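Local coordinates for protein L-fuculose phosphate aldolase (Streptococcus pneumoniae, PDB 4C24) that belongs to the class II aldolase and adducin family, binds zinc, and forms an assembly of four protein chains with an alpha/beta fold, at residues A[105-108]-A[113-116]; A[121-126]-A[172-177]; A[143-148]-A[153-158]. All blocks are in the same frame, centred on the assembly; numbering follows the deposited sequence. Where two conformers were deposited one is given.

Interaction 1. Residues A[105-108]-A[113-116]; sequences TVLA and PLPA
Leu107 meets Leu114 through one methyl branch. Atom CD1 of Leu107 lies 4.0 Å from CB of Leu114. The same methyl is also 4.0 Å from CD1 of Leu114. It therefore rests against the base and one tip of the second leucine together. The two side chains cross at about a right angle.

Their torsions explain this. In Leu107 the CG atom is opposite the carbonyl carbon and beside the backbone N (chi1 -70°). The side chain then runs on extended to CD1, from helix 103-110 to the loop. Leu114 places CG opposite its own backbone N instead (chi1 174°), which sets its chain across the path of Leu107. The CA atoms of Leu107 and Pro113 are the nearest backbone pair, at 6.6 Å. Pro113 adds little beyond its carbonyl: its O is 4.4 Å from CD1 of Leu107. Its CB turns from the helix and the residue is exposed, so it edges the buried leucine pair.

The contact is wholly apolar in its side chains and small in area. It is part of a larger apolar cluster. Ala183 and Cys187 of helix 169-192 pack on Leu107, and Tyr186 of that helix packs on Leu114. Phe192 of the second subunit also reaches Leu107, which brings the subunit interface to this spot.

The arrangement is a helix followed by a short connection that folds back on it. Here it lays the start of the loop leading to strand 130-131 against helix 103-110, within the alpha/beta fold of the class II aldolase and adducin family.

Interaction 2. Residues A[121-126]-A[172-177]; sequences IAVAGK and AFNIVE
Val123 and Ile175 mark the closest backbone approach, with CA atoms 6.2 Å apart. The first lies on a short 3-10 turn that ends at Val123 and passes into loop. The second lies on the long helix 169-192. This is loop-on-helix packing in the alpha/beta fold of the class II aldolase and adducin family. The loop before strand 130-131 is laid on a helix much later in the chain.

The turn is held by one carbonyl. Ile121 O accepts from Ala124 N at 2.8 Å and from Gly125 N at 3.1 Å. These two bonds fix the bend that offers Val123 to the helix and brings the methyl of Ala124 alongside. Segment 172-177 keeps regular helical bonds, such as Glu177 N to Phe173 O.

Val123 turns its CB toward the helix. Its CG2 meets CG1 of Ile175 at 4.3 Å. Ile175 is touched on both branches. Its CG1 is opposite the carbonyl carbon (chi1 -64°), which leads CD1 to the turn. Its CG2 faces the methyl of Ala124, with Ala124 CB to Ile175 CG2 at 4.3 Å. The isoleucine thus fits over the end of the turn. Ala164 and Ala166 of strand 161-166 also pack on Ile175, so this residue joins turn, helix and sheet. At the margin, Asn174 was modelled in two conformers, so its loose approach to Val123 is doubtful. Glu177, further along the segment, packs on Lys27 of the third subunit.

The nearest pair of atoms across the contact is not methyl on methyl: CD1 of Ile175 sits 3.8 Å from the backbone O of Val123.

Interaction 3. Residues A[143-148]-A[153-158]; sequences VNAAKA and RAVLLA
Val155 and Ala148 form the tight end of this contact. CG2 of Val155 lies 3.6 Å from CB of Ala148. It is also 3.6 Å from O of Ala148, so the valine methyl is set against the last turn of the segment. Ala145 makes the second close point, its CB 3.7 Å from CD2 of Leu157. The small alanine side chains let the helix sit near the strand, with the short axes 8.3 Å apart. Their N-to-C directions are 139° apart, so the helix runs obliquely back across the strand.

Val155 puts CG1 between its backbone N and carbonyl carbon (chi1 66°). This sends CG2 to Ala148 and turns CG1 to Ala145. The CG1 side is looser: CG1 of Val155 is 4.5 Å from CB of Ala145. Leu157 holds its CG beside the backbone N, and its CD2 does the reaching. Met82 of helix 80-89 packs on both Ala145 and Leu157 and continues the apolar layer.

The side of the helix turned from the strand is more open: Lys147 is exposed and its CB points away. It is not bare, since Ala146 packs on Gln86 of helix 80-89. Near the helix end the link becomes wet. One water donates to O of Ala148 at 2.9 Å and to O of Ala154 at 2.7 Å. Arg129 NH1 also bonds Ala148 O, so this carbonyl has both a side-chain and a water partner.

Helix 139-149 is the crossover of a beta-alpha-beta unit that joins parallel strands 130-131 and 154-157. The side chain of Leu157 is about 6 Å from a bound zinc ion. The chemistry implies that the helix meets the strand through apolar methyls, while a water bridges two carbonyls that cannot bond each other.

Overall arrangement
All three contacts depend on apolar side chains, but their settings differ. Interactions 1 and 3 are buried, while interaction 2 is partly buried. Interactions 1 and 2 both involve the loop between helix 103-110 and strand 130-131. They meet where CB of Ala116 lies 3.5 Å from O of Lys126. Interaction 3 packs a helix on the sheet and alone has a bridging water. It reaches interaction 2 through a probable hydrogen bond from Arg153 N to Ala124 O, and interaction 1 where Leu156 CD1 packs on Leu107 CB at 3.7 Å. Other subunits approach interactions 1 and 2, whereas no other chain of the assembly touches interaction 3.

Interaction 1. Residues A[105-108]-A[113-116]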
# COMPACT_ATOMS: atom_id res chain seq x y z
N THR A 105 10.16 5.46 -10.52
CA THR A 105 11.28 4.58 -10.86
C THR A 105 10.84 3.56 -11.89
O THR A 105 11.65 3.22 -12.75
CB THR A 105 11.83 3.92 -9.60
OG1 THR A 105 12.29 4.96 -8.74
CG2 THR A 105 13.00 3.00 -9.92
N VAL A 106 9.59 3.09 -11.82
CA VAL A 106 9.03 2.26 -12.93
C VAL A 106 9.22 2.95 -14.27
O VAL A 106 9.76 2.35 -15.24
CB VAL A 106 7.55 1.96 -12.68
CG1 VAL A 106 6.89 1.35 -13.94
CG2 VAL A 106 7.45 1.02 -11.50
N LEU A 107 8.78 4.19 -14.35
CA LEU A 107 8.96 4.95 -15.59
C LEU A 107 10.44 5.05 -15.95
O LEU A 107 10.82 4.89 -17.09
CB LEU A 107 8.31 6.31 -15.50
CG LEU A 107 6.78 6.23 -15.48
CD1 LEU A 107 6.22 7.64 -15.31
CD2 LEU A 107 6.24 5.65 -16.83
N ALA A 108 11.30 5.30 -14.97
CA ALA A 108 12.72 5.40 -15.21
C ALA A 108 13.30 4.09 -15.76
O ALA A 108 14.25 4.13 -16.54
CB ALA A 108 13.41 5.74 -13.87
N PRO A 113 9.17 8.90 -20.34
CA PRO A 113 8.89 10.16 -19.68
C PRO A 113 7.49 10.21 -19.06
O PRO A 113 6.63 9.38 -19.33
CB PRO A 113 9.01 11.18 -20.81
CG PRO A 113 8.59 10.40 -22.05
CD PRO A 113 9.05 9.00 -21.82
N LEU A 114 7.29 11.19 -18.18
CA LEU A 114 5.99 11.37 -17.56
C LEU A 114 5.28 12.60 -18.12
O LEU A 114 5.73 13.72 -17.91
CB LEU A 114 6.19 11.55 -16.04
CG LEU A 114 4.96 11.90 -15.19
CD1 LEU A 114 3.86 10.87 -15.29
CD2 LEU A 114 5.41 12.03 -13.74
N PRO A 115 4.15 12.39 -18.82
CA PRO A 115 3.41 13.51 -19.37
C PRO A 115 2.32 14.02 -18.44
O PRO A 115 2.13 13.46 -17.36
CB PRO A 115 2.77 12.91 -20.63
CG PRO A 115 2.50 11.50 -20.23
CD PRO A 115 3.52 11.10 -19.18
N ALA A 116 1.60 15.05 -18.88
CA ALA A 116 0.56 15.71 -18.10
C ALA A 116 -0.79 14.99 -18.12
O ALA A 116 -1.82 15.59 -18.48
CB ALA A 116 0.39 17.14 -18.57

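Interaction 2. Residues A[121-126]-A[172-177]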
# COMPACT_ATOMS: atom_id res chain seq x y z
N ILE A 121 1.35 17.76 -12.23
CA ILE A 121 2.72 17.65 -12.67
C ILE A 121 3.32 19.04 -12.88
O ILE A 121 4.52 19.17 -12.94
CB ILE A 121 2.87 16.74 -13.92
CG1 ILE A 121 4.32 16.25 -14.04
CG2 ILE A 121 2.33 17.40 -15.20
CD1 ILE A 121 4.85 15.61 -12.77
N ALA A 122 2.49 20.06 -13.05
CA ALA A 122 2.98 21.44 -13.21
C ALA A 122 3.87 21.95 -12.07
O ALA A 122 4.59 22.92 -12.24
CB ALA A 122 1.83 22.40 -13.44
N VAL A 123 3.87 21.26 -10.93
CA VAL A 123 4.89 21.58 -9.92
C VAL A 123 6.32 21.35 -10.43
O VAL A 123 7.26 21.96 -9.97
CB VAL A 123 4.67 20.85 -8.58
CG1 VAL A 123 3.32 21.22 -7.99
CG2 VAL A 123 4.87 19.34 -8.73
N ALA A 124 6.48 20.44 -11.40
CA ALA A 124 7.77 20.18 -11.99
C ALA A 124 7.93 20.75 -13.40
O ALA A 124 9.01 21.16 -13.77
CB ALA A 124 8.04 18.69 -11.97
N GLY A 125 6.84 20.79 -14.17
CA GLY A 125 6.87 21.28 -15.56
C GLY A 125 5.75 20.63 -16.35
O GLY A 125 4.89 19.99 -15.78
N LYS A 126 5.74 20.81 -17.67
CA LYS A 126 4.65 20.17 -18.45
C LYS A 126 4.79 18.66 -18.53
O LYS A 126 3.82 17.94 -18.80
CB LYS A 126 4.52 20.79 -19.85
CG LYS A 126 5.68 20.49 -20.77
CD LYS A 126 5.41 20.96 -22.20
CE LYS A 126 6.55 20.49 -23.08
NZ LYS A 126 6.38 21.08 -24.46
N ALA A 172 10.87 21.04 -2.36
CA ALA A 172 11.50 19.88 -3.02
C ALA A 172 10.79 18.58 -2.64
O ALA A 172 10.52 17.73 -3.49
CB ALA A 172 12.99 19.79 -2.71
N PHE A 173 10.47 18.42 -1.35
CA PHE A 173 9.76 17.25 -0.88
C PHE A 173 8.39 17.16 -1.55
O PHE A 173 7.97 16.07 -2.00
CB PHE A 173 9.63 17.29 0.67
CG PHE A 173 8.88 16.13 1.24
CD1 PHE A 173 7.49 16.19 1.36
CD2 PHE A 173 9.53 14.95 1.61
CE1 PHE A 173 6.77 15.11 1.84
CE2 PHE A 173 8.81 13.86 2.10
CZ PHE A 173 7.43 13.95 2.22
N ASN A 174 7.69 18.29 -1.67
CA ASN A 174 6.36 18.33 -2.27
C ASN A 174 6.43 17.91 -3.72
O ASN A 174 5.55 17.22 -4.20
CB ASN A 174 5.75 19.72 -2.20
CG ASN A 174 4.35 19.76 -2.79
OD1 ASN A 174 3.41 19.18 -2.24
ND2 ASN A 174 4.21 20.41 -3.94
N ILE A 175 7.49 18.35 -4.40
CA ILE A 175 7.69 17.92 -5.81
C ILE A 175 7.90 16.42 -5.91
O ILE A 175 7.30 15.76 -6.77
CB ILE A 175 8.83 18.69 -6.50
CG1 ILE A 175 8.44 20.18 -6.58
CG2 ILE A 175 9.13 18.10 -7.90
CD1 ILE A 175 9.54 21.11 -7.03
N VAL A 176 8.72 15.83 -5.05
CA VAL A 176 8.93 14.40 -5.08
C VAL A 176 7.60 13.69 -4.87
O VAL A 176 7.21 12.77 -5.60
CB VAL A 176 9.98 13.89 -4.05
CG1 VAL A 176 9.99 12.36 -4.00
CG2 VAL A 176 11.37 14.41 -4.38
N GLU A 177 6.87 14.12 -3.86
CA GLU A 177 5.60 13.51 -3.57
C GLU A 177 4.63 13.60 -4.73
O GLU A 177 3.97 12.60 -5.05
CB GLU A 177 5.00 14.18 -2.34
CG GLU A 177 3.78 13.51 -1.76
CD GLU A 177 3.41 14.16 -0.46
OE1 GLU A 177 2.85 15.27 -0.50
OE2 GLU A 177 3.70 13.55 0.59

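Interaction 3. Residues A[143-148]-A[153-158]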
# COMPACT_ATOMS: atom_id res chain seq x y z
N VAL A 143 25.98 14.89 -15.04
CA VAL A 143 25.77 15.68 -16.25
C VAL A 143 24.45 15.33 -16.97
O VAL A 143 23.70 16.21 -17.36
CB VAL A 143 26.98 15.55 -17.20
CG1 VAL A 143 26.67 16.11 -18.60
CG2 VAL A 143 28.21 16.19 -16.60
N ASN A 144 24.16 14.04 -17.08
CA ASN A 144 22.93 13.56 -17.73
C ASN A 144 21.69 14.10 -17.03
O ASN A 144 20.75 14.55 -17.65
CB ASN A 144 22.89 12.03 -17.81
CG ASN A 144 23.94 11.46 -18.74
OD1 ASN A 144 24.68 12.19 -19.43
ND2 ASN A 144 24.04 10.13 -18.74
N ALA A 145 21.73 14.11 -15.69
CA ALA A 145 20.63 14.61 -14.90
C ALA A 145 20.47 16.13 -15.03
O ALA A 145 19.35 16.62 -15.12
CB ALA A 145 20.84 14.23 -13.43
N ALA A 146 21.59 16.86 -15.01
CA ALA A 146 21.55 18.31 -15.20
C ALA A 146 20.87 18.64 -16.52
O ALA A 146 19.96 19.43 -16.57
CB ALA A 146 22.95 18.91 -15.14
N LYS A 147 21.32 17.99 -17.58
CA LYS A 147 20.79 18.30 -18.90
C LYS A 147 19.31 17.97 -19.03
O LYS A 147 18.52 18.80 -19.52
CB LYS A 147 21.60 17.54 -19.93
CG LYS A 147 23.02 18.06 -20.06
CD LYS A 147 23.83 17.30 -21.07
CE LYS A 147 23.62 17.88 -22.45
NZ LYS A 147 24.47 17.11 -23.38
N ALA A 148 18.90 16.79 -18.57
CA ALA A 148 17.52 16.37 -18.69
C ALA A 148 16.56 17.06 -17.71
O ALA A 148 15.35 16.94 -17.85
CB ALA A 148 17.40 14.86 -18.59
N ARG A 153 11.75 21.05 -12.77
CA ARG A 153 12.13 20.89 -11.37
C ARG A 153 12.21 19.43 -10.93
O ARG A 153 12.42 19.14 -9.75
CB ARG A 153 11.17 21.68 -10.47
CG ARG A 153 11.43 23.18 -10.51
CD ARG A 153 10.68 23.92 -9.42
NE ARG A 153 11.49 25.04 -8.93
CZ ARG A 153 11.18 25.78 -7.87
NH1 ARG A 153 10.07 25.54 -7.18
NH2 ARG A 153 12.00 26.76 -7.50
N ALA A 154 12.08 18.49 -11.87
CA ALA A 154 12.31 17.10 -11.57
C ALA A 154 12.78 16.40 -12.81
O ALA A 154 12.54 16.90 -13.91
CB ALA A 154 11.05 16.43 -11.03
N VAL A 155 13.44 15.27 -12.61
CA VAL A 155 13.94 14.44 -13.72
C VAL A 155 13.98 13.00 -13.27
O VAL A 155 14.28 12.71 -12.11
CB VAL A 155 15.32 14.92 -14.24
CG1 VAL A 155 16.41 14.74 -13.21
CG2 VAL A 155 15.73 14.20 -15.50
N LEU A 156 13.63 12.06 -14.15
CA LEU A 156 13.81 10.66 -13.88
C LEU A 156 15.23 10.20 -14.27
O LEU A 156 15.78 10.61 -15.31
CB LEU A 156 12.74 9.82 -14.60
CG LEU A 156 11.28 10.23 -14.42
CD1 LEU A 156 10.35 9.34 -15.23
CD2 LEU A 156 10.94 10.25 -12.93
N LEU A 157 15.82 9.35 -13.45
CA LEU A 157 17.16 8.83 -13.69
C LEU A 157 16.99 7.39 -14.12
O LEU A 157 16.47 6.55 -13.39
CB LEU A 157 17.97 8.88 -12.39
CG LEU A 157 18.03 10.26 -11.76
CD1 LEU A 157 18.77 10.16 -10.42
CD2 LEU A 157 18.64 11.33 -12.68
N ALA A 158 17.41 7.12 -15.37
CA ALA A 158 17.16 5.83 -15.97
C ALA A 158 17.58 4.65 -15.09
O ALA A 158 18.71 4.58 -14.62
CB ALA A 158 17.88 5.78 -17.31
O HOH W 1 12.81 16.55 -16.61